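Local coordinates for protein dihydroneopterin triphosphate diphosphatase (Escherichia coli O157:H7, PDB 5U7F) that probably hydrolyses dihydroneopterin triphosphate to dihydroneopterin monophosphate and pyrophosphate, a metal-dependent step of folate biosynthesis, and can also cleave nucleoside triphosphates such as dATP, at residues Q140-E143 with Q144-N148; R90-P93 with G94-R97. All coordinates share one frame; numbering follows the deposited sequence.

How the contacts relate
Neither contact closes a long loop: each joins residues three to five apart, and in chain order contact 2 is complete before contact 1 begins, so the two neither nest nor cross. Contact 2 (90-97) comes first, turning the chain in the connection that leads from strand 72-82 into its antiparallel partner, strand 97-107. After strand 118-125 and helix 126-132, contact 1 (140-148) forms the C-terminal part of helix 136-147, which packs on strands 10-18, 23-29 and 97-107 of the mixed sheet. The centres of contact 1 and contact 2 are about 29 Å apart, their nearest atoms about 12 Å. Strand 97-107 is common ground: contact 2 leads into it, and contact 1 packs on it.

Contact 1 (Q140-E143 with Q144-N148)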
ATOM      1  N   GLN A 140     -11.205  -1.917  -0.140  1.00 16.59           N
ATOM      2  CA  GLN A 140     -11.818  -2.365  -1.386  1.00 16.40           C
ATOM      3  C   GLN A 140     -10.827  -3.186  -2.230  1.00 16.58           C
ATOM      4  O   GLN A 140     -11.195  -4.183  -2.855  1.00 17.94           O
ATOM      5  CB  GLN A 140     -12.341  -1.168  -2.182  1.00 16.96           C
ATOM      6  CG  GLN A 140     -13.170  -1.561  -3.406  1.00 31.72           C
ATOM      7  CD  GLN A 140     -13.800  -0.358  -4.146  1.00 24.61           C
ATOM      8  OE1 GLN A 140     -13.889  -0.355  -5.373  1.00 46.57           O
ATOM      9  NE2 GLN A 140     -14.257   0.625  -3.397  1.00 30.79           N
ATOM     10  N   ALA A 141      -9.558  -2.796  -2.223  1.00 16.41           N
ATOM     11  CA  ALA A 141      -8.558  -3.497  -3.006  1.00 14.76           C
ATOM     12  C   ALA A 141      -8.347  -4.907  -2.447  1.00 15.23           C
ATOM     13  O   ALA A 141      -8.257  -5.854  -3.208  1.00 15.74           O
ATOM     14  CB  ALA A 141      -7.251  -2.718  -3.040  1.00 16.15           C
ATOM     15  N   ILE A 142      -8.295  -5.034  -1.129  1.00 13.50           N
ATOM     16  CA  ILE A 142      -8.149  -6.354  -0.497  1.00 13.17           C
ATOM     17  C   ILE A 142      -9.356  -7.221  -0.902  1.00 16.98           C
ATOM     18  O   ILE A 142      -9.209  -8.384  -1.312  1.00 15.80           O
ATOM     19  CB  ILE A 142      -8.022  -6.219   1.037  1.00 14.80           C
ATOM     20  CG1 ILE A 142      -6.694  -5.550   1.387  1.00 19.66           C
ATOM     21  CG2 ILE A 142      -8.100  -7.621   1.745  1.00 19.45           C
ATOM     22  CD1 ILE A 142      -6.588  -5.141   2.871  1.00 17.31           C
ATOM     23  N   GLU A 143     -10.546  -6.642  -0.836  1.00 22.18           N
ATOM     24  CA  GLU A 143     -11.775  -7.389  -1.116  1.00 19.50           C
ATOM     25  C   GLU A 143     -11.818  -7.868  -2.553  1.00 25.00           C
ATOM     26  O   GLU A 143     -12.169  -9.031  -2.832  1.00 26.51           O
ATOM     27  CB  GLU A 143     -13.018  -6.560  -0.806  1.00 22.50           C
ATOM     28  CG  GLU A 143     -13.201  -6.277   0.700  1.00 28.27           C
ATOM     29  CD  GLU A 143     -14.366  -5.343   1.053  1.00 30.23           C
ATOM     30  OE1 GLU A 143     -14.723  -4.443   0.257  1.00 36.02           O
ATOM     31  OE2 GLU A 143     -14.915  -5.493   2.171  1.00 35.26           O
ATOM     32  N   GLN A 144     -11.409  -7.016  -3.470  1.00 23.09           N
ATOM     33  CA  GLN A 144     -11.580  -7.337  -4.870  1.00 21.15           C
ATOM     34  C   GLN A 144     -10.442  -8.159  -5.464  1.00 25.77           C
ATOM     35  O   GLN A 144     -10.654  -8.846  -6.466  1.00 21.67           O
ATOM     36  CB  GLN A 144     -11.779  -6.039  -5.661  1.00 22.23           C
ATOM     37  CG  GLN A 144     -13.084  -5.365  -5.304  1.00 29.75           C
ATOM     38  CD  GLN A 144     -13.330  -4.101  -6.126  1.00 45.00           C
ATOM     39  OE1 GLN A 144     -12.411  -3.576  -6.764  1.00 34.54           O
ATOM     40  NE2 GLN A 144     -14.573  -3.612  -6.114  1.00 49.24           N
ATOM     41  N   PHE A 145      -9.246  -8.120  -4.871  1.00 24.37           N
ATOM     42  CA  PHE A 145      -8.094  -8.757  -5.504  1.00 21.88           C
ATOM     43  C   PHE A 145      -7.421  -9.823  -4.657  1.00 21.29           C
ATOM     44  O   PHE A 145      -6.608 -10.580  -5.169  1.00 29.89           O
ATOM     45  CB  PHE A 145      -7.077  -7.694  -5.912  1.00 21.04           C
ATOM     46  CG  PHE A 145      -7.528  -6.858  -7.082  1.00 26.02           C
ATOM     47  CD1 PHE A 145      -7.280  -7.268  -8.392  1.00 30.73           C
ATOM     48  CD2 PHE A 145      -8.237  -5.697  -6.883  1.00 23.13           C
ATOM     49  CE1 PHE A 145      -7.722  -6.508  -9.479  1.00 29.57           C
ATOM     50  CE2 PHE A 145      -8.669  -4.934  -7.962  1.00 22.13           C
ATOM     51  CZ  PHE A 145      -8.419  -5.342  -9.253  1.00 30.84           C
ATOM     52  N   VAL A 146      -7.774  -9.914  -3.384  1.00 18.93           N
ATOM     53  CA  VAL A 146      -7.302 -11.034  -2.561  1.00 22.46           C
ATOM     54  C   VAL A 146      -8.425 -12.020  -2.329  1.00 24.69           C
ATOM     55  O   VAL A 146      -8.301 -13.211  -2.638  1.00 28.45           O
ATOM     56  CB  VAL A 146      -6.754 -10.586  -1.185  1.00 16.23           C
ATOM     57  CG1 VAL A 146      -6.309 -11.831  -0.375  1.00 21.91           C
ATOM     58  CG2 VAL A 146      -5.585  -9.639  -1.394  1.00 21.91           C
ATOM     59  N   ILE A 147      -9.518 -11.523  -1.776  1.00 20.14           N
ATOM     60  CA  ILE A 147     -10.681 -12.354  -1.495  1.00 30.63           C
ATOM     61  C   ILE A 147     -11.333 -12.871  -2.779  1.00 35.41           C
ATOM     62  O   ILE A 147     -11.594 -14.071  -2.904  1.00 41.95           O
ATOM     63  CB  ILE A 147     -11.727 -11.584  -0.663  1.00 26.69           C
ATOM     64  CG1 ILE A 147     -11.114 -11.152   0.659  1.00 26.13           C
ATOM     65  CG2 ILE A 147     -12.969 -12.430  -0.419  1.00 33.32           C
ATOM     66  CD1 ILE A 147     -12.012 -10.291   1.544  1.00 31.51           C
ATOM     67  N   ASN A 148     -11.554 -11.968  -3.736  1.00 35.28           N
ATOM     68  CA  ASN A 148     -12.436 -12.206  -4.894  1.00 38.52           C
ATOM     69  C   ASN A 148     -13.873 -12.362  -4.415  1.00 46.01           C
ATOM     70  O   ASN A 148     -14.427 -11.434  -3.798  1.00 42.38           O
ATOM     71  CB  ASN A 148     -12.002 -13.427  -5.689  1.00 40.39           C
ATOM     72  CG  ASN A 148     -10.521 -13.445  -5.933  1.00 42.74           C
ATOM     73  OD1 ASN A 148      -9.919 -12.394  -6.154  1.00 42.47           O
ATOM     74  ND2 ASN A 148      -9.911 -14.633  -5.884  1.00 48.29           N
TER
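Q140 and Q144, one helical turn apart, run side by side and point the same way, with their amide planes 66° apart. CG of Q140 lies 3.7 Å from both CD and NE2 of Q144. The Q140 chain is extended, CG anti to the backbone N (chi1 -172°), whereas Q144 directs its CG anti to its own carbonyl carbon. That torsion also places Q144 CG 3.3 Å from the backbone O of Q140, which accepts the Q144 backbone N-H. One residue further on, the carbonyl oxygen of A141 takes the F145 N-H and lies at the edge of the phenyl ring, in its plane, 3.7 Å from F145 CD2.

The repeat then widens. I142 O accepts the usual bond from V146 N at 2.9 Å and a second, five residues on, from I147 N at 3.2 Å, nearly along the C=O axis; this second bond makes a pi-type turn in the last part of helix 136-147 of the Nudix fold. A weak bond from N148 N to E143 O (3.1 Å) follows the same i to i+5 spacing. CB of I147 rests 3.4 Å from the backbone O of E143.

Farther out, R77 NH1 hydrogen-bonds Q140 OE1 and reaches Q144 OE1 with a weak bond, while W102 packs against both glutamines. I142 and V146 face inward onto V15 and V24, and A126 of helix 126-132 touches I142, V146 and I147.

Contact 2 (R90-P93 with G94-R97); sequences RYAP and GVTR. With SO4 (sulfate ion), chain B.
With CG1 anti to its backbone N (chi1 172°) and CG2 anti to its carbonyl carbon, V95 brings one methyl to Y91 and the other to A92. The chain here makes a type II beta turn from A92 to V95, in the connection between strands 72-82 and 97-107 of the Nudix fold. V95 N donates to the carbonyl oxygen of A92 at 3.0 Å, with an N-H...O angle of 156°, and closes the turn. The same bond leaves V95 CB only 3.2 Å from A92 O. G94 has a positive phi (91°), at which a CB would be jammed against the carbonyl oxygen of P93; glycine fits this corner.

Y91 and V95 cross at about a right angle. CG1 of V95 sits 3.8 Å from Y91 CB and approaches the ring obliquely at CD2, while CG2 of V95 lies 4.0 Å from A92 CB. The A92 oxygen has a second donor in R88 NH1, which also bonds the V95 oxygen and so ties both ends of the turn together. Outward from V95, the Y91 side chain packs on K7 and I83, residues of the probable substrate site, and A92 and P93 touch Y6.

Where strand 97-107 begins, the R97 chain, bent at chi2 and chi3, ends in a guanidinium held by salt bridges from NE to E80 and from NH1 to E82. Its edge faces a sulfate, probably from the crystallisation liquor. W136 NE1 and E82 N also bind this anion. Sulfate O2 lies near the guanidinium plane and accepts two bonds in a fork, 2.9 Å from R97 NH1 and 3.2 Å from R97 NH2.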
ATOM      1  N   ARG A  90       0.292  17.717   5.250  1.00 30.01           N
ATOM      2  CA  ARG A  90       1.443  17.229   4.484  1.00 26.73           C
ATOM      3  C   ARG A  90       1.352  17.555   2.991  1.00 19.97           C
ATOM      4  O   ARG A  90       2.299  17.275   2.249  1.00 25.41           O
ATOM      5  CB  ARG A  90       1.587  15.703   4.610  1.00 28.91           C
ATOM      6  CG  ARG A  90       2.086  15.143   5.933  1.00 40.95           C
ATOM      7  CD  ARG A  90       3.468  15.647   6.348  1.00 33.45           C
ATOM      8  NE  ARG A  90       4.384  15.905   5.240  1.00 43.17           N
ATOM      9  CZ  ARG A  90       5.170  14.998   4.666  1.00 44.19           C
ATOM     10  NH1 ARG A  90       5.165  13.733   5.077  1.00 49.41           N
ATOM     11  NH2 ARG A  90       5.967  15.367   3.673  1.00 40.04           N
ATOM     12  N   TYR A  91       0.193  18.032   2.543  1.00 23.34           N
ATOM     13  CA  TYR A  91       0.019  18.369   1.116  1.00 25.82           C
ATOM     14  C   TYR A  91      -0.075  19.872   0.877  1.00 28.58           C
ATOM     15  O   TYR A  91      -0.424  20.652   1.764  1.00 27.70           O
ATOM     16  CB  TYR A  91      -1.231  17.702   0.556  1.00 20.06           C
ATOM     17  CG  TYR A  91      -1.166  16.196   0.616  1.00 16.99           C
ATOM     18  CD1 TYR A  91      -1.437  15.514   1.805  1.00 15.71           C
ATOM     19  CD2 TYR A  91      -0.845  15.452  -0.502  1.00 21.06           C
ATOM     20  CE1 TYR A  91      -1.398  14.130   1.867  1.00 20.04           C
ATOM     21  CE2 TYR A  91      -0.800  14.072  -0.446  1.00 18.79           C
ATOM     22  CZ  TYR A  91      -1.073  13.414   0.743  1.00 18.80           C
ATOM     23  OH  TYR A  91      -1.021  12.035   0.796  1.00 21.41           O
ATOM     24  N   ALA A  92       0.202  20.269  -0.357  1.00 26.88           N
ATOM     25  CA  ALA A  92       0.227  21.680  -0.703  1.00 21.57           C
ATOM     26  C   ALA A  92      -1.103  22.358  -0.409  1.00 26.16           C
ATOM     27  O   ALA A  92      -2.158  21.719  -0.419  1.00 24.33           O
ATOM     28  CB  ALA A  92       0.596  21.849  -2.163  1.00 22.33           C
ATOM     29  N   PRO A  93      -1.063  23.673  -0.153  1.00 27.76           N
ATOM     30  CA  PRO A  93      -2.300  24.378   0.173  1.00 24.73           C
ATOM     31  C   PRO A  93      -3.392  24.179  -0.880  1.00 27.21           C
ATOM     32  O   PRO A  93      -3.137  24.287  -2.090  1.00 29.66           O
ATOM     33  CB  PRO A  93      -1.849  25.854   0.249  1.00 34.68           C
ATOM     34  CG  PRO A  93      -0.423  25.760   0.681  1.00 33.60           C
ATOM     35  CD  PRO A  93       0.126  24.533   0.006  1.00 36.37           C
ATOM     36  N   GLY A  94      -4.583  23.823  -0.407  1.00 20.99           N
ATOM     37  CA  GLY A  94      -5.737  23.648  -1.266  1.00 24.81           C
ATOM     38  C   GLY A  94      -5.897  22.230  -1.784  1.00 16.76           C
ATOM     39  O   GLY A  94      -6.899  21.911  -2.450  1.00 25.16           O
ATOM     40  N   VAL A  95      -4.903  21.393  -1.525  1.00 21.90           N
ATOM     41  CA  VAL A  95      -4.953  19.990  -1.957  1.00 22.69           C
ATOM     42  C   VAL A  95      -5.724  19.162  -0.924  1.00 21.16           C
ATOM     43  O   VAL A  95      -5.318  19.075   0.217  1.00 22.01           O
ATOM     44  CB  VAL A  95      -3.546  19.391  -2.131  1.00 19.16           C
ATOM     45  CG1 VAL A  95      -3.638  17.892  -2.374  1.00 15.82           C
ATOM     46  CG2 VAL A  95      -2.831  20.032  -3.309  1.00 20.05           C
ATOM     47  N   THR A  96      -6.833  18.580  -1.348  1.00 18.12           N
ATOM     48  CA  THR A  96      -7.689  17.758  -0.491  1.00 20.65           C
ATOM     49  C   THR A  96      -8.048  16.361  -1.057  1.00 19.87           C
ATOM     50  O   THR A  96      -8.644  15.524  -0.359  1.00 17.97           O
ATOM     51  CB  THR A  96      -8.999  18.524  -0.233  1.00 21.50           C
ATOM     52  OG1 THR A  96      -9.674  18.739  -1.477  1.00 21.15           O
ATOM     53  CG2 THR A  96      -8.735  19.873   0.425  1.00 25.53           C
ATOM     54  N   ARG A  97      -7.717  16.128  -2.327  1.00 17.34           N
ATOM     55  CA  ARG A  97      -8.055  14.877  -3.036  1.00 17.81           C
ATOM     56  C   ARG A  97      -6.787  14.128  -3.401  1.00 16.10           C
ATOM     57  O   ARG A  97      -5.836  14.750  -3.858  1.00 17.46           O
ATOM     58  CB  ARG A  97      -8.851  15.155  -4.333  1.00 20.55           C
ATOM     59  CG  ARG A  97     -10.064  16.091  -4.178  1.00 26.51           C
ATOM     60  CD  ARG A  97     -11.166  15.464  -3.350  1.00 24.57           C
ATOM     61  NE  ARG A  97     -11.671  14.230  -3.981  1.00 19.86           N
ATOM     62  CZ  ARG A  97     -12.456  13.350  -3.374  1.00 19.80           C
ATOM     63  NH1 ARG A  97     -12.849  13.555  -2.131  1.00 20.43           N
ATOM     64  NH2 ARG A  97     -12.856  12.270  -4.022  1.00 22.70           N
TER
HETATM   65  S   SO4 B 201     -14.436  10.112  -0.295  0.50 18.48           S
HETATM   66  O1  SO4 B 201     -15.361  10.766   0.634  0.71 18.35           O
HETATM   67  O2  SO4 B 201     -14.085  11.052  -1.351  0.98 17.56           O
HETATM   68  O3  SO4 B 201     -13.234   9.736   0.451  0.39 18.95           O
HETATM   69  O4  SO4 B 201     -15.073   8.932  -0.867  0.27 17.51           O